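Local coordinates for protein BamaA.19900.a (Balamuthia mandrillaris, PDB 6VZZ) that probably phosphorylates glucose on its 6-hydroxyl with ATP to give glucose 6-phosphate, at residues Val111-Asn116 with His123-Arg128; Asp70-Leu75 with Thr115-Asp120; Cys98-Gly103 with His142-Leu147. One frame throughout, in Å; residues are numbered along the deposited sequence.

Contact 1 (Val111-Asn116 with His123-Arg128); sequences VLDVTN and HRRLKR. With BGC (beta-D-glucopyranose), chain B.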
loop_
_atom_site.group_PDB
_atom_site.type_symbol
_atom_site.label_atom_id
_atom_site.label_comp_id
_atom_site.label_asym_id
_atom_site.label_seq_id
_atom_site.Cartn_x
_atom_site.Cartn_y
_atom_site.Cartn_z
ATOM N N VAL A 111 2.414 20.233 12.411
ATOM C CA VAL A 111 3.508 19.589 13.136
ATOM C C VAL A 111 4.142 18.506 12.268
ATOM O O VAL A 111 3.435 17.678 11.682
ATOM C CB VAL A 111 3.022 18.970 14.464
ATOM C CG1 VAL A 111 4.198 18.403 15.253
ATOM C CG2 VAL A 111 2.233 19.981 15.279
ATOM N N LEU A 112 5.473 18.497 12.214
ATOM C CA LEU A 112 6.253 17.421 11.619
ATOM C C LEU A 112 6.902 16.601 12.729
ATOM O O LEU A 112 7.391 17.158 13.717
ATOM C CB LEU A 112 7.327 17.979 10.674
ATOM C CG LEU A 112 8.468 17.054 10.231
ATOM C CD1 LEU A 112 8.000 15.967 9.259
ATOM C CD2 LEU A 112 9.591 17.859 9.625
ATOM N N ASP A 113 6.895 15.279 12.571
ATOM C CA ASP A 113 7.493 14.337 13.518
ATOM C C ASP A 113 8.581 13.597 12.741
ATOM O O ASP A 113 8.276 12.744 11.901
ATOM C CB ASP A 113 6.422 13.386 14.072
ATOM C CG ASP A 113 6.919 12.505 15.218
ATOM O OD1 ASP A 113 8.029 11.930 15.138
ATOM O OD2 ASP A 113 6.176 12.376 16.215
ATOM N N VAL A 114 9.847 13.930 12.987
ATOM C CA VAL A 114 10.941 13.340 12.219
ATOM C C VAL A 114 11.261 11.973 12.818
ATOM O O VAL A 114 11.754 11.868 13.943
ATOM C CB VAL A 114 12.171 14.249 12.192
ATOM C CG1 VAL A 114 13.258 13.617 11.349
ATOM C CG2 VAL A 114 11.799 15.613 11.635
ATOM N N THR A 115 10.989 10.917 12.053
ATOM C CA THR A 115 10.947 9.575 12.623
ATOM C C THR A 115 12.266 9.190 13.286
ATOM O O THR A 115 12.273 8.555 14.345
ATOM C CB THR A 115 10.581 8.570 11.533
ATOM O OG1 THR A 115 9.298 8.909 10.997
ATOM C CG2 THR A 115 10.552 7.143 12.086
ATOM N N ASN A 116 13.394 9.562 12.683
ATOM C CA ASN A 116 14.690 9.050 13.109
ATOM C C ASN A 116 15.553 10.107 13.795
ATOM O O ASN A 116 16.761 9.904 13.958
ATOM C CB ASN A 116 15.420 8.433 11.917
ATOM C CG ASN A 116 14.850 7.072 11.528
ATOM O OD1 ASN A 116 14.555 6.242 12.386
ATOM N ND2 ASN A 116 14.691 6.844 10.231
ATOM N N HIS A 123 12.244 17.143 20.686
ATOM C CA HIS A 123 13.409 17.132 19.818
ATOM C C HIS A 123 13.173 16.373 18.523
ATOM O O HIS A 123 14.026 16.417 17.632
ATOM C CB HIS A 123 14.606 16.556 20.578
ATOM C CG HIS A 123 15.111 17.464 21.662
ATOM N ND1 HIS A 123 16.444 17.786 21.806
ATOM C CD2 HIS A 123 14.455 18.141 22.635
ATOM C CE1 HIS A 123 16.589 18.610 22.829
ATOM N NE2 HIS A 123 15.397 18.840 23.349
ATOM N N ARG A 124 12.035 15.692 18.396
ATOM C CA ARG A 124 11.666 15.021 17.163
ATOM C C ARG A 124 10.571 15.739 16.395
ATOM O O ARG A 124 10.387 15.458 15.209
ATOM C CB ARG A 124 11.212 13.583 17.458
ATOM C CG ARG A 124 12.330 12.677 17.941
ATOM C CD ARG A 124 11.859 11.235 18.138
ATOM N NE ARG A 124 11.166 11.073 19.414
ATOM C CZ ARG A 124 9.857 10.872 19.544
ATOM N NH1 ARG A 124 9.076 10.782 18.472
ATOM N NH2 ARG A 124 9.327 10.751 20.754
ATOM N N ARG A 125 9.861 16.668 17.028
ATOM C CA ARG A 125 8.730 17.352 16.424
ATOM C C ARG A 125 9.070 18.808 16.128
ATOM O O ARG A 125 9.811 19.454 16.871
ATOM C CB ARG A 125 7.503 17.263 17.333
ATOM C CG ARG A 125 7.029 15.826 17.496
ATOM C CD ARG A 125 5.841 15.668 18.421
ATOM N NE ARG A 125 5.322 14.306 18.323
ATOM C CZ ARG A 125 4.491 13.758 19.202
ATOM N NH1 ARG A 125 4.086 14.458 20.256
ATOM N NH2 ARG A 125 4.073 12.505 19.033
ATOM N N LEU A 126 8.531 19.312 15.019
ATOM C CA LEU A 126 8.782 20.674 14.562
ATOM C C LEU A 126 7.454 21.297 14.154
ATOM O O LEU A 126 6.789 20.791 13.245
ATOM C CB LEU A 126 9.774 20.688 13.393
ATOM C CG LEU A 126 10.081 22.031 12.719
ATOM C CD1 LEU A 126 10.758 23.006 13.672
ATOM C CD2 LEU A 126 10.923 21.837 11.459
ATOM N N LYS A 127 7.066 22.381 14.834
ATOM C CA LYS A 127 5.834 23.107 14.546
ATOM C C LYS A 127 6.104 24.235 13.559
ATOM O O LYS A 127 7.147 24.891 13.627
ATOM C CB LYS A 127 5.244 23.693 15.832
ATOM C CG LYS A 127 5.099 22.693 16.958
ATOM C CD LYS A 127 4.660 23.351 18.264
ATOM C CE LYS A 127 4.309 22.288 19.309
ATOM N NZ LYS A 127 4.691 22.710 20.691
ATOM N N ARG A 128 5.151 24.467 12.648
ATOM C CA ARG A 128 5.222 25.619 11.748
ATOM C C ARG A 128 5.474 26.916 12.506
ATOM O O ARG A 128 6.325 27.724 12.118
ATOM C CB ARG A 128 3.918 25.778 10.990
ATOM C CG ARG A 128 3.651 24.965 9.776
ATOM C CD ARG A 128 2.177 25.216 9.609
ATOM N NE ARG A 128 1.598 24.874 8.332
ATOM C CZ ARG A 128 0.287 24.832 8.146
ATOM N NH1 ARG A 128 -0.217 24.505 6.956
ATOM N NH2 ARG A 128 -0.515 25.109 9.169
HETATM C C2 BGC B . 10.281 7.910 7.758
HETATM C C3 BGC B . 9.629 8.356 6.459
HETATM C C4 BGC B . 10.683 8.907 5.507
HETATM C C5 BGC B . 11.788 7.873 5.322
HETATM C C6 BGC B . 12.914 8.330 4.427
HETATM C C1 BGC B . 11.389 6.918 7.439
HETATM O O1 BGC B . 11.961 6.415 8.590
HETATM O O2 BGC B . 9.314 7.318 8.616
HETATM O O3 BGC B . 8.622 9.326 6.715
HETATM O O4 BGC B . 10.101 9.175 4.240
HETATM O O5 BGC B . 12.350 7.556 6.603
HETATM O O6 BGC B . 13.366 9.622 4.777
#
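Asp113 reaches out between two consecutive arginines, Arg124 just before strand 125-127 and Arg125 on it, and offers each of them one oxygen. OD2 takes the NE-H of Arg125 at 3.0 Å. Seen from the arginine, this is an edge-on bond lying in the guanidinium plane and almost straight, 170° at the hydrogen; seen from the acid, the donor comes in above the carboxylate. The two flat groups are turned 73° against each other. Arg125 runs extended from CG to NE and crosses the aspartate obliquely, with its CB resting near Val111 CG1 at 4.1 Å. Arg124 behaves differently: it lies alongside Asp113 and points the same way, folded at its third torsion (chi3 -81°). That fold brings NH1 up to Asp113 OD1 as a long salt bridge of 3.7 Å, while its NE is bonded to Gly119 O. Arg104 adds a further weak, long ion pair to OD2.

Beneath these charges is an antiparallel strand pair, the middle and one end of the three-stranded sheet made of 103-105, 111-114 and 125-127. Leu112 and Leu126 form its hydrogen-bonded pair: Leu112 N donates to Leu126 O at 2.8 Å, and Leu126 N returns the bond to Leu112 O. Their side chains leave on the face away from the salt-bridge network and are buried; both meet Ile43, while Leu112 also packs on Phe143 and Leu126 on helix 72-90. Val111, Asp113, Arg125 and Lys127 line the other, more exposed face. At the end of the pairing, Val114 N donates to Arg124 O at 2.8 Å. One residue further along, the chain enters the sugar pocket, where Thr115 OG1 pairs with glucose O2 at 2.9 Å.

Contact 2 (Asp70-Leu75 with Thr115-Asp120); sequences DDTRKL and TNFHGD. With BGC (beta-D-glucopyranose), chain B.
Phe117 lies with one ring face against the backbone that links Asp70 to Asp71. Its CB begins 3.3 Å from Asp70 O, and CG lies equally close to that oxygen. Chi1 of -82° sets CG anti to the carbonyl carbon, and chi2 of 5° turns the ring so that Asp70 C and Asp71 N both sit above the same face, toward its rim. CD1 and CE1 follow the Asp70 side, CE1 lying 3.6 Å from Asp70 CA. On the other flank Phe117 CD2 meets Asp71 CA at 3.4 Å. Thr72 CG2 comes up to the edge in the ring plane, as does Leu75 CD1, 3.9 Å from Phe117 CE2. At the tip, CZ comes 4.1 Å from Asp70 CA.

Next along the chain, His118 grips Asp70 twice. Its backbone N donates to Asp70 O at 3.1 Å, and ND1 gives its proton to the anti lone pair of Asp70 OD2 at 2.7 Å, which fixes the rotation of the imidazole. Asp71 OD2 accepts from His123 ND1. Asp71 is also the N-cap of helix 72-90, its OD1 accepting from Lys74 N; the loop leaving the glucose pocket lies against the residues just before that helix.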
loop_
_atom_site.group_PDB
_atom_site.type_symbol
_atom_site.label_atom_id
_atom_site.label_comp_id
_atom_site.label_asym_id
_atom_site.label_seq_id
_atom_site.Cartn_x
_atom_site.Cartn_y
_atom_site.Cartn_z
ATOM N N ASP A 70 20.169 16.301 13.871
ATOM C CA ASP A 70 19.376 15.139 14.250
ATOM C C ASP A 70 18.391 15.452 15.372
ATOM O O ASP A 70 17.933 14.530 16.057
ATOM C CB ASP A 70 20.271 13.970 14.650
ATOM C CG ASP A 70 20.961 14.201 15.962
ATOM O OD1 ASP A 70 21.399 15.341 16.200
ATOM O OD2 ASP A 70 21.057 13.245 16.760
ATOM N N ASP A 71 18.062 16.725 15.585
ATOM C CA ASP A 71 16.922 17.079 16.422
ATOM C C ASP A 71 16.368 18.420 15.951
ATOM O O ASP A 71 17.050 19.196 15.277
ATOM C CB ASP A 71 17.276 17.053 17.932
ATOM C CG ASP A 71 18.014 18.296 18.430
ATOM O OD1 ASP A 71 18.271 19.244 17.670
ATOM O OD2 ASP A 71 18.350 18.325 19.633
ATOM N N THR A 72 15.107 18.677 16.299
ATOM C CA THR A 72 14.418 19.843 15.758
ATOM C C THR A 72 14.874 21.144 16.407
ATOM O O THR A 72 14.776 22.201 15.777
ATOM C CB THR A 72 12.905 19.676 15.910
ATOM O OG1 THR A 72 12.586 19.386 17.279
ATOM C CG2 THR A 72 12.395 18.541 15.011
ATOM N N ARG A 73 15.369 21.101 17.649
ATOM C CA ARG A 73 15.879 22.324 18.265
ATOM C C ARG A 73 17.095 22.847 17.508
ATOM O O ARG A 73 17.251 24.062 17.332
ATOM C CB ARG A 73 16.219 22.090 19.739
ATOM C CG ARG A 73 15.122 21.401 20.587
ATOM C CD ARG A 73 13.774 22.140 20.599
ATOM N NE ARG A 73 12.940 21.813 19.437
ATOM C CZ ARG A 73 11.818 22.453 19.114
ATOM N NH1 ARG A 73 11.389 23.462 19.861
ATOM N NH2 ARG A 73 11.132 22.102 18.034
ATOM N N LYS A 74 17.959 21.945 17.033
ATOM C CA LYS A 74 19.088 22.372 16.212
ATOM C C LYS A 74 18.627 22.892 14.851
ATOM O O LYS A 74 19.264 23.789 14.288
ATOM C CB LYS A 74 20.088 21.224 16.047
ATOM N N LEU A 75 17.527 22.360 14.316
ATOM C CA LEU A 75 16.967 22.908 13.085
ATOM C C LEU A 75 16.484 24.342 13.289
ATOM O O LEU A 75 16.747 25.224 12.463
ATOM C CB LEU A 75 15.822 22.029 12.589
ATOM C CG LEU A 75 16.210 20.735 11.873
ATOM C CD1 LEU A 75 14.982 20.056 11.288
ATOM C CD2 LEU A 75 17.238 21.024 10.783
ATOM N N THR A 115 10.989 10.917 12.053
ATOM C CA THR A 115 10.947 9.575 12.623
ATOM C C THR A 115 12.266 9.190 13.286
ATOM O O THR A 115 12.273 8.555 14.345
ATOM C CB THR A 115 10.581 8.570 11.533
ATOM O OG1 THR A 115 9.298 8.909 10.997
ATOM C CG2 THR A 115 10.552 7.143 12.086
ATOM N N ASN A 116 13.394 9.562 12.683
ATOM C CA ASN A 116 14.690 9.050 13.109
ATOM C C ASN A 116 15.553 10.107 13.795
ATOM O O ASN A 116 16.761 9.904 13.958
ATOM C CB ASN A 116 15.420 8.433 11.917
ATOM C CG ASN A 116 14.850 7.072 11.528
ATOM O OD1 ASN A 116 14.555 6.242 12.386
ATOM N ND2 ASN A 116 14.691 6.844 10.231
ATOM N N PHE A 117 14.960 11.226 14.203
ATOM C CA PHE A 117 15.643 12.125 15.116
ATOM C C PHE A 117 15.694 11.519 16.516
ATOM O O PHE A 117 14.894 10.654 16.885
ATOM C CB PHE A 117 14.960 13.493 15.155
ATOM C CG PHE A 117 15.367 14.396 14.033
ATOM C CD1 PHE A 117 16.199 13.935 13.024
ATOM C CD2 PHE A 117 14.934 15.704 13.990
ATOM C CE1 PHE A 117 16.576 14.759 11.991
ATOM C CE2 PHE A 117 15.312 16.534 12.964
ATOM C CZ PHE A 117 16.134 16.062 11.962
ATOM N N HIS A 118 16.657 11.992 17.301
ATOM C CA HIS A 118 16.977 11.410 18.592
ATOM C C HIS A 118 16.501 12.325 19.708
ATOM O O HIS A 118 16.582 13.554 19.595
ATOM C CB HIS A 118 18.484 11.162 18.711
ATOM C CG HIS A 118 19.048 10.346 17.587
ATOM N ND1 HIS A 118 19.828 10.891 16.588
ATOM C CD2 HIS A 118 18.927 9.027 17.294
ATOM C CE1 HIS A 118 20.175 9.940 15.737
ATOM N NE2 HIS A 118 19.640 8.801 16.141
ATOM N N GLY A 119 15.990 11.719 20.780
ATOM C CA GLY A 119 15.559 12.480 21.936
ATOM C C GLY A 119 14.078 12.356 22.236
ATOM O O GLY A 119 13.393 11.470 21.714
ATOM N N ASP A 120 13.576 13.248 23.082
ATOM C CA ASP A 120 12.172 13.238 23.457
ATOM C C ASP A 120 11.335 13.856 22.338
ATOM O O ASP A 120 11.851 14.274 21.297
ATOM C CB ASP A 120 11.974 13.963 24.793
ATOM C CG ASP A 120 12.126 15.480 24.681
ATOM O OD1 ASP A 120 12.815 15.976 23.760
ATOM O OD2 ASP A 120 11.543 16.186 25.532
HETATM C C2 BGC B . 10.281 7.910 7.758
HETATM C C3 BGC B . 9.629 8.356 6.459
HETATM C C4 BGC B . 10.683 8.907 5.507
HETATM C C5 BGC B . 11.788 7.873 5.322
HETATM C C6 BGC B . 12.914 8.330 4.427
HETATM C C1 BGC B . 11.389 6.918 7.439
HETATM O O1 BGC B . 11.961 6.415 8.590
HETATM O O2 BGC B . 9.314 7.318 8.616
HETATM O O3 BGC B . 8.622 9.326 6.715
HETATM O O4 BGC B . 10.101 9.175 4.240
HETATM O O5 BGC B . 12.350 7.556 6.603
HETATM O O6 BGC B . 13.366 9.622 4.777
#

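Contact 3 (Cys98-Gly103 with His142-Leu147); sequences CLAGAG and HFINDL. With BGC (beta-D-glucopyranose), chain B.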
loop_
_atom_site.group_PDB
_atom_site.type_symbol
_atom_site.label_atom_id
_atom_site.label_comp_id
_atom_site.label_asym_id
_atom_site.label_seq_id
_atom_site.Cartn_x
_atom_site.Cartn_y
_atom_site.Cartn_z
ATOM N N CYS A 98 7.752 25.476 1.655
ATOM C CA CYS A 98 7.356 24.092 1.863
ATOM C C CYS A 98 8.536 23.324 2.432
ATOM O O CYS A 98 9.649 23.413 1.903
ATOM C CB CYS A 98 6.887 23.435 0.570
ATOM S SG CYS A 98 6.581 21.667 0.771
ATOM N N LEU A 99 8.293 22.584 3.513
ATOM C CA LEU A 99 9.303 21.747 4.150
ATOM C C LEU A 99 8.938 20.286 3.932
ATOM O O LEU A 99 7.883 19.831 4.391
ATOM C CB LEU A 99 9.407 22.053 5.640
ATOM C CG LEU A 99 9.701 23.510 5.982
ATOM C CD1 LEU A 99 8.431 24.204 6.389
ATOM C CD2 LEU A 99 10.747 23.602 7.077
ATOM N N ALA A 100 9.798 19.560 3.220
ATOM C CA ALA A 100 9.626 18.129 2.996
ATOM C C ALA A 100 10.497 17.402 4.010
ATOM O O ALA A 100 11.731 17.423 3.909
ATOM C CB ALA A 100 9.994 17.744 1.564
ATOM N N GLY A 101 9.856 16.770 4.994
ATOM C CA GLY A 101 10.582 16.168 6.095
ATOM C C GLY A 101 10.437 14.665 6.188
ATOM O O GLY A 101 9.445 14.095 5.730
ATOM N N ALA A 102 11.421 14.012 6.805
ATOM C CA ALA A 102 11.484 12.552 6.851
ATOM C C ALA A 102 10.661 12.036 8.034
ATOM O O ALA A 102 11.173 11.479 9.006
ATOM C CB ALA A 102 12.932 12.093 6.931
ATOM N N GLY A 103 9.357 12.236 7.933
ATOM C CA GLY A 103 8.468 11.706 8.941
ATOM C C GLY A 103 7.027 12.018 8.620
ATOM O O GLY A 103 6.683 12.326 7.478
ATOM N N HIS A 142 3.880 25.047 4.201
ATOM C CA HIS A 142 3.281 23.717 4.219
ATOM C C HIS A 142 4.319 22.654 4.513
ATOM O O HIS A 142 5.471 22.761 4.090
ATOM C CB HIS A 142 2.580 23.410 2.891
ATOM C CG HIS A 142 1.541 24.421 2.541
ATOM N ND1 HIS A 142 0.365 24.544 3.252
ATOM C CD2 HIS A 142 1.529 25.404 1.610
ATOM C CE1 HIS A 142 -0.340 25.546 2.757
ATOM N NE2 HIS A 142 0.343 26.084 1.760
ATOM N N PHE A 143 3.898 21.634 5.249
ATOM C CA PHE A 143 4.692 20.439 5.485
ATOM C C PHE A 143 4.245 19.352 4.524
ATOM O O PHE A 143 3.042 19.108 4.370
ATOM C CB PHE A 143 4.522 19.936 6.917
ATOM C CG PHE A 143 5.382 20.638 7.928
ATOM C CD1 PHE A 143 6.728 20.845 7.690
ATOM C CD2 PHE A 143 4.839 21.065 9.133
ATOM C CE1 PHE A 143 7.521 21.467 8.633
ATOM C CE2 PHE A 143 5.618 21.691 10.078
ATOM C CZ PHE A 143 6.964 21.895 9.831
ATOM N N ILE A 144 5.208 18.701 3.878
ATOM C CA ILE A 144 4.958 17.450 3.182
ATOM C C ILE A 144 6.016 16.453 3.633
ATOM O O ILE A 144 7.039 16.818 4.218
ATOM C CB ILE A 144 4.963 17.605 1.649
ATOM C CG1 ILE A 144 6.348 18.049 1.161
ATOM C CG2 ILE A 144 3.834 18.552 1.212
ATOM C CD1 ILE A 144 6.433 18.238 -0.337
ATOM N N ASN A 145 5.737 15.174 3.396
ATOM C CA ASN A 145 6.731 14.139 3.639
ATOM C C ASN A 145 7.818 14.224 2.569
ATOM O O ASN A 145 7.586 14.712 1.457
ATOM C CB ASN A 145 6.049 12.765 3.658
ATOM C CG ASN A 145 7.027 11.608 3.709
ATOM O OD1 ASN A 145 7.495 11.139 2.667
ATOM N ND2 ASN A 145 7.318 11.121 4.915
ATOM N N ASP A 146 9.026 13.775 2.923
ATOM C CA ASP A 146 10.150 13.903 2.000
ATOM C C ASP A 146 9.934 13.085 0.727
ATOM O O ASP A 146 10.180 13.581 -0.380
ATOM C CB ASP A 146 11.467 13.529 2.686
ATOM C CG ASP A 146 11.466 12.120 3.273
ATOM O OD1 ASP A 146 10.377 11.545 3.506
ATOM O OD2 ASP A 146 12.576 11.588 3.527
ATOM N N LEU A 147 9.457 11.840 0.847
ATOM C CA LEU A 147 9.186 11.066 -0.365
ATOM C C LEU A 147 7.991 11.620 -1.126
ATOM O O LEU A 147 7.955 11.552 -2.361
ATOM C CB LEU A 147 8.966 9.591 -0.032
ATOM C CG LEU A 147 10.185 8.693 -0.264
ATOM C CD1 LEU A 147 10.463 8.541 -1.746
ATOM C CD2 LEU A 147 11.402 9.256 0.443
HETATM C C2 BGC B . 10.281 7.910 7.758
HETATM C C3 BGC B . 9.629 8.356 6.459
HETATM C C4 BGC B . 10.683 8.907 5.507
HETATM C C5 BGC B . 11.788 7.873 5.322
HETATM C C6 BGC B . 12.914 8.330 4.427
HETATM C C1 BGC B . 11.389 6.918 7.439
HETATM O O1 BGC B . 11.961 6.415 8.590
HETATM O O2 BGC B . 9.314 7.318 8.616
HETATM O O3 BGC B . 8.622 9.326 6.715
HETATM O O4 BGC B . 10.101 9.175 4.240
HETATM O O5 BGC B . 12.350 7.556 6.603
HETATM O O6 BGC B . 13.366 9.622 4.777
#
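Ile144 pushes its CG1 branch toward the neighbouring strand, where it settles between two side chains of the same face: Cys98 SG at 3.6 Å and Ala100 CB at 3.7 Å. The chi1 of 63° puts CG1 between the backbone N and the carbonyl carbon and so leans it that way; the sulfur and the methyl are the rims, and the isoleucine is the bump. Helix 380-389 covers Cys98 on this face. On the opposite face Leu99 is laid against the edge of the Phe143 ring, with Leu99 CB 3.6 Å from Phe143 CD1 and Leu99 CD1 beside Phe143 CE1. Val41, Ile43, Leu131 and Phe136 also pack on Leu99.

The backbones run parallel, 27° apart, with Leu99 N bonded to His142 O, Ile144 N to Leu99 O and Gly101 N to Ile144 O. These are the last two strands of a five-stranded mixed sheet in the order 62-68, 47-54, 37-43, 96-101, 141-145, the core topology of an actin-like ATPase domain. From the Gly101-Asn145 pair onward the two chains part: Ala102 makes an inverse gamma turn, while Asn145 takes the N-cap position of helix 146-159, its OD1 accepting a weak bond from Leu147 N. Ala102 CB fits into the corner between Asp146 OD2 and the C6 hydroxyl of glucose.

Asn145 ND2 is shared, donating to Gly103 O at 2.9 Å and to glucose O3 at 2.9 Å. Asp146 takes one sugar hydroxyl on each oxygen: O4 donates to OD1 and O6 to OD2. Strand ends and helix start thus present a fixed amide and carboxylate to the sugar, which is consistent with recognition of glucose by the positions of its hydroxyls O3, O4 and O6.

Along the chain the segments come in the order 70-75, 98-103, 111-116 overlapping 115-120, then 123-128 and 142-147, so contact 1 is nested inside the loop closed by contact 3, while the segments of contact 2 alternate with those of contact 3. Centres of contacts 1 and 2 are about 7 Å apart, those of 1 and 3 about 10 Å, and those of 2 and 3 about 15 Å. Probable hydrogen bonds of Thr72 N with His123 O and Thr72 OG1 with Arg125 O tie helix 72-90 to contact 1. Contacts 1 and 3 belong to different sheets, joined where Thr115 N meets Ala102 O; residues just past the strand ends of both meet the same glucose.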